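Local coordinates for protein putative aldo/keto reductase (Salmonella enterica subsp. enterica serovar Typhimurium, PDB 4R9O) that probably acts as an NADP-dependent oxidoreductase of the aldo/keto reductase family, built on a TIM-barrel fold, at residues 136-148 against 168-180. Numbering follows the deposited sequence.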
loop_
_atom_site.group_PDB
_atom_site.type_symbol
_atom_site.label_atom_id
_atom_site.label_comp_id
_atom_site.label_asym_id
_atom_site.label_seq_id
_atom_site.Cartn_x
_atom_site.Cartn_y
_atom_site.Cartn_z
ATOM N N LEU C 136 16.923 -5.756 -17.662
ATOM C CA LEU C 136 18.198 -6.112 -18.273
ATOM C C LEU C 136 18.611 -5.151 -19.401
ATOM O O LEU C 136 19.608 -5.389 -20.090
ATOM C CB LEU C 136 18.147 -7.547 -18.819
ATOM C CG LEU C 136 18.158 -8.647 -17.743
ATOM C CD1 LEU C 136 18.267 -10.023 -18.378
ATOM C CD2 LEU C 136 19.283 -8.408 -16.722
ATOM N N MET C 137 17.857 -4.074 -19.595
ATOM C CA MET C 137 18.191 -3.130 -20.655
ATOM C C MET C 137 19.554 -2.467 -20.461
ATOM O O MET C 137 19.804 -1.777 -19.468
ATOM C CB MET C 137 17.132 -2.028 -20.785
ATOM C CG MET C 137 17.481 -1.066 -21.911
ATOM S SD MET C 137 16.368 0.324 -22.168
ATOM C CE MET C 137 16.876 1.458 -20.876
ATOM N N ASP C 138 20.419 -2.676 -21.446
ATOM C CA ASP C 138 21.712 -2.025 -21.533
ATOM C C ASP C 138 21.596 -0.928 -22.588
ATOM O O ASP C 138 21.519 -1.207 -23.785
ATOM C CB ASP C 138 22.801 -3.058 -21.890
ATOM C CG ASP C 138 24.203 -2.463 -21.931
ATOM O OD1 ASP C 138 24.386 -1.328 -22.413
ATOM O OD2 ASP C 138 25.143 -3.157 -21.497
ATOM N N ALA C 139 21.568 0.323 -22.140
ATOM C CA ALA C 139 21.245 1.445 -23.021
ATOM C C ALA C 139 22.261 1.622 -24.160
ATOM O O ALA C 139 21.889 2.055 -25.251
ATOM C CB ALA C 139 21.131 2.728 -22.204
ATOM N N ASP C 140 23.526 1.283 -23.897
ATOM C CA ASP C 140 24.584 1.310 -24.917
ATOM C C ASP C 140 24.266 0.362 -26.066
ATOM O O ASP C 140 24.535 0.657 -27.225
ATOM C CB ASP C 140 25.943 0.906 -24.333
ATOM C CG ASP C 140 26.592 2.000 -23.502
ATOM O OD1 ASP C 140 26.125 3.160 -23.535
ATOM O OD2 ASP C 140 27.597 1.684 -22.823
ATOM N N ASP C 141 23.729 -0.799 -25.714
ATOM C CA ASP C 141 23.381 -1.825 -26.685
ATOM C C ASP C 141 22.210 -1.394 -27.557
ATOM O O ASP C 141 22.239 -1.579 -28.779
ATOM C CB ASP C 141 23.047 -3.129 -25.973
ATOM C CG ASP C 141 24.279 -3.845 -25.464
ATOM O OD1 ASP C 141 25.414 -3.448 -25.826
ATOM O OD2 ASP C 141 24.102 -4.821 -24.705
ATOM N N VAL C 142 21.185 -0.826 -26.925
ATOM C CA VAL C 142 20.038 -0.290 -27.650
ATOM C C VAL C 142 20.496 0.831 -28.582
ATOM O O VAL C 142 20.109 0.865 -29.748
ATOM C CB VAL C 142 18.949 0.233 -26.683
ATOM C CG1 VAL C 142 17.761 0.847 -27.458
ATOM C CG2 VAL C 142 18.486 -0.893 -25.762
ATOM N N ALA C 143 21.336 1.727 -28.064
ATOM C CA ALA C 143 21.886 2.815 -28.867
ATOM C C ALA C 143 22.649 2.290 -30.083
ATOM O O ALA C 143 22.521 2.842 -31.165
ATOM C CB ALA C 143 22.800 3.704 -28.027
ATOM N N GLU C 144 23.452 1.246 -29.910
ATOM C CA GLU C 144 24.157 0.664 -31.056
ATOM C C GLU C 144 23.151 0.204 -32.108
ATOM O O GLU C 144 23.300 0.509 -33.287
ATOM C CB GLU C 144 25.046 -0.510 -30.639
ATOM C CG GLU C 144 26.312 -0.126 -29.876
ATOM C CD GLU C 144 27.168 -1.332 -29.512
ATOM O OE1 GLU C 144 27.722 -1.345 -28.393
ATOM O OE2 GLU C 144 27.299 -2.259 -30.345
ATOM N N ALA C 145 22.117 -0.513 -31.675
ATOM C CA ALA C 145 21.108 -1.008 -32.604
ATOM C C ALA C 145 20.422 0.153 -33.320
ATOM O O ALA C 145 20.330 0.164 -34.555
ATOM C CB ALA C 145 20.083 -1.875 -31.878
ATOM N N PHE C 146 19.951 1.126 -32.546
ATOM C CA PHE C 146 19.282 2.292 -33.110
ATOM C C PHE C 146 20.198 3.029 -34.090
ATOM O O PHE C 146 19.749 3.426 -35.168
ATOM C CB PHE C 146 18.811 3.256 -32.007
ATOM C CG PHE C 146 17.576 2.794 -31.265
ATOM C CD1 PHE C 146 16.974 3.621 -30.331
ATOM C CD2 PHE C 146 17.022 1.541 -31.496
ATOM C CE1 PHE C 146 15.835 3.215 -29.640
ATOM C CE2 PHE C 146 15.888 1.126 -30.807
ATOM C CZ PHE C 146 15.297 1.977 -29.872
ATOM N N GLN C 147 21.469 3.207 -33.717
ATOM C CA GLN C 147 22.468 3.812 -34.606
ATOM C C GLN C 147 22.561 3.088 -35.942
ATOM O O GLN C 147 22.598 3.714 -37.007
ATOM C CB GLN C 147 23.863 3.821 -33.968
ATOM C CG GLN C 147 24.070 4.799 -32.821
ATOM C CD GLN C 147 22.988 5.843 -32.751
ATOM O OE1 GLN C 147 22.012 5.695 -32.013
ATOM N NE2 GLN C 147 23.148 6.910 -33.524
ATOM N N HIS C 148 22.637 1.767 -35.884
ATOM C CA HIS C 148 22.785 0.999 -37.101
ATOM C C HIS C 148 21.551 1.140 -37.987
ATOM O O HIS C 148 21.659 1.340 -39.188
ATOM C CB HIS C 148 23.041 -0.470 -36.788
ATOM C CG HIS C 148 23.070 -1.335 -38.008
ATOM N ND1 HIS C 148 22.032 -2.175 -38.348
ATOM C CD2 HIS C 148 23.994 -1.463 -38.985
ATOM C CE1 HIS C 148 22.327 -2.802 -39.473
ATOM N NE2 HIS C 148 23.512 -2.386 -39.881
ATOM N N PHE C 168 13.599 6.562 -19.258
ATOM C CA PHE C 168 13.608 7.418 -20.434
ATOM C C PHE C 168 14.929 8.199 -20.503
ATOM O O PHE C 168 15.581 8.251 -21.546
ATOM C CB PHE C 168 12.399 8.363 -20.405
ATOM C CG PHE C 168 12.239 9.196 -21.648
ATOM C CD1 PHE C 168 11.382 8.800 -22.658
ATOM C CD2 PHE C 168 12.946 10.375 -21.800
ATOM C CE1 PHE C 168 11.229 9.567 -23.809
ATOM C CE2 PHE C 168 12.808 11.143 -22.945
ATOM C CZ PHE C 168 11.946 10.738 -23.953
ATOM N N THR C 169 15.331 8.791 -19.383
ATOM C CA THR C 169 16.541 9.592 -19.366
ATOM C C THR C 169 17.792 8.746 -19.594
ATOM O O THR C 169 18.729 9.164 -20.273
ATOM C CB THR C 169 16.650 10.342 -18.043
ATOM O OG1 THR C 169 15.554 11.259 -17.969
ATOM C CG2 THR C 169 17.960 11.102 -17.963
ATOM N N LEU C 170 17.799 7.554 -19.020
ATOM C CA LEU C 170 18.884 6.608 -19.238
ATOM C C LEU C 170 19.103 6.350 -20.733
ATOM O O LEU C 170 20.218 6.494 -21.239
ATOM C CB LEU C 170 18.588 5.291 -18.513
ATOM C CG LEU C 170 19.471 4.098 -18.920
ATOM C CD1 LEU C 170 20.967 4.419 -18.693
ATOM C CD2 LEU C 170 19.055 2.844 -18.158
ATOM N N LEU C 171 18.038 5.968 -21.436
ATOM C CA LEU C 171 18.192 5.627 -22.842
ATOM C C LEU C 171 18.561 6.873 -23.619
ATOM O O LEU C 171 19.455 6.832 -24.458
ATOM C CB LEU C 171 16.922 4.984 -23.407
ATOM C CG LEU C 171 16.997 4.481 -24.853
ATOM C CD1 LEU C 171 18.227 3.605 -25.113
ATOM C CD2 LEU C 171 15.732 3.711 -25.205
ATOM N N GLN C 172 17.900 7.990 -23.313
ATOM C CA GLN C 172 18.139 9.229 -24.050
ATOM C C GLN C 172 19.598 9.667 -23.980
ATOM O O GLN C 172 20.143 10.182 -24.965
ATOM C CB GLN C 172 17.244 10.361 -23.526
ATOM C CG GLN C 172 17.421 11.681 -24.277
ATOM C CD GLN C 172 17.004 11.583 -25.753
ATOM O OE1 GLN C 172 15.834 11.743 -26.087
ATOM N NE2 GLN C 172 17.969 11.343 -26.633
ATOM N N SER C 173 20.228 9.457 -22.820
ATOM C CA SER C 173 21.619 9.878 -22.617
ATOM C C SER C 173 22.564 9.279 -23.654
ATOM O O SER C 173 23.586 9.876 -23.976
ATOM C CB SER C 173 22.107 9.516 -21.204
ATOM O OG SER C 173 22.143 8.115 -20.984
ATOM N N ARG C 174 22.203 8.124 -24.203
ATOM C CA ARG C 174 23.078 7.420 -25.129
ATOM C C ARG C 174 22.842 7.806 -26.590
ATOM O O ARG C 174 23.631 7.444 -27.458
ATOM C CB ARG C 174 22.908 5.912 -24.975
ATOM C CG ARG C 174 23.029 5.390 -23.529
ATOM C CD ARG C 174 24.337 5.812 -22.914
ATOM N NE ARG C 174 24.732 4.978 -21.779
ATOM C CZ ARG C 174 24.945 5.438 -20.550
ATOM N NH1 ARG C 174 24.792 6.730 -20.288
ATOM N NH2 ARG C 174 25.323 4.610 -19.588
ATOM N N LEU C 175 21.764 8.536 -26.858
ATOM C CA LEU C 175 21.344 8.780 -28.242
ATOM C C LEU C 175 21.677 10.175 -28.753
ATOM O O LEU C 175 21.505 11.168 -28.049
ATOM C CB LEU C 175 19.844 8.525 -28.377
ATOM C CG LEU C 175 19.446 7.074 -28.100
ATOM C CD1 LEU C 175 17.933 6.894 -28.031
ATOM C CD2 LEU C 175 20.045 6.142 -29.144
ATOM N N PRO C 176 22.160 10.254 -30.000
ATOM C CA PRO C 176 22.466 11.540 -30.633
ATOM C C PRO C 176 21.212 12.228 -31.185
ATOM O O PRO C 176 21.275 13.387 -31.597
ATOM C CB PRO C 176 23.427 11.151 -31.758
ATOM C CG PRO C 176 23.017 9.760 -32.116
ATOM C CD PRO C 176 22.590 9.111 -30.826
ATOM N N PHE C 177 20.089 11.517 -31.189
ATOM C CA PHE C 177 18.816 12.096 -31.610
ATOM C C PHE C 177 17.752 11.963 -30.519
ATOM O O PHE C 177 17.819 11.060 -29.679
ATOM C CB PHE C 177 18.327 11.439 -32.903
ATOM C CG PHE C 177 18.657 9.974 -33.002
ATOM C CD1 PHE C 177 18.036 9.052 -32.172
ATOM C CD2 PHE C 177 19.584 9.522 -33.924
ATOM C CE1 PHE C 177 18.341 7.711 -32.254
ATOM C CE2 PHE C 177 19.888 8.180 -34.017
ATOM C CZ PHE C 177 19.269 7.273 -33.177
ATOM N N THR C 178 16.767 12.857 -30.544
ATOM C CA THR C 178 15.717 12.878 -29.532
ATOM C C THR C 178 14.757 11.699 -29.639
ATOM O O THR C 178 14.252 11.408 -30.724
ATOM C CB THR C 178 14.886 14.160 -29.638
ATOM O OG1 THR C 178 15.764 15.287 -29.715
ATOM C CG2 THR C 178 13.938 14.297 -28.442
ATOM N N LEU C 179 14.497 11.034 -28.513
ATOM C CA LEU C 179 13.431 10.035 -28.458
ATOM C C LEU C 179 12.111 10.734 -28.787
ATOM O O LEU C 179 11.793 11.784 -28.224
ATOM C CB LEU C 179 13.386 9.358 -27.086
ATOM C CG LEU C 179 14.507 8.344 -26.807
ATOM C CD1 LEU C 179 14.488 7.866 -25.342
ATOM C CD2 LEU C 179 14.387 7.170 -27.759
ATOM N N ALA C 180 11.343 10.181 -29.715
ATOM C CA ALA C 180 10.250 10.966 -30.265
ATOM C C ALA C 180 8.928 10.737 -29.542
ATOM O O ALA C 180 7.958 11.457 -29.783
ATOM C CB ALA C 180 10.105 10.680 -31.741
HETATM O O HOH W 1 24.707 1.821 -20.828
#
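R174 meets D140 in a salt bridge: NE of R174 lies 2.9 Å from OD1 of D140, but an N-H...O angle of 123° makes the hydrogen bond weak. The carboxylate and guanidinium planes are turned 38° apart. A water accepts from R174 NH2 at 3.1 Å. The pair is also committed across the subunit interface: R174 NH1 and NH2 donate to the backbone O atoms of Q204 and Q203 of the second subunit, respectively, whose R206 forms a salt bridge with D140 OD2. Every nitrogen of the guanidinium thus has a partner, which should fix its rotation.

Behind the charges, the first torsion of R174, with CG anti to the carbonyl carbon, sets CG 3.5 Å from A139 CB, and the bend at chi2 then turns the chain toward D140. On the side of helix 139-148 the facing residues here are alanines, A139 and A143, and the CA atoms of A139 and L171 come within 5.2 Å. M137 and L170 meet tip to tip, CE to CD2 at 3.7 Å. Deeper in, L171 crosses V142 at about a right angle, its CD1 3.7 Å from V142 CG1, which itself lies over one face of the F146 ring, offset toward its rim. L175 divides its branches: CD1 comes to the edge of that ring, whereas CD2 rests 3.8 Å from A143 CA. Further along, F177 turns its own edge to F146 CB.

The axes of helices 139-148 and 168-173 cross at -53°, 9.0 Å apart, as neighbouring outer helices of the TIM barrel joined through strand 155-161. F158 of that strand stacks on F146, while V142 also touches helix 106-119 and strand 125-130.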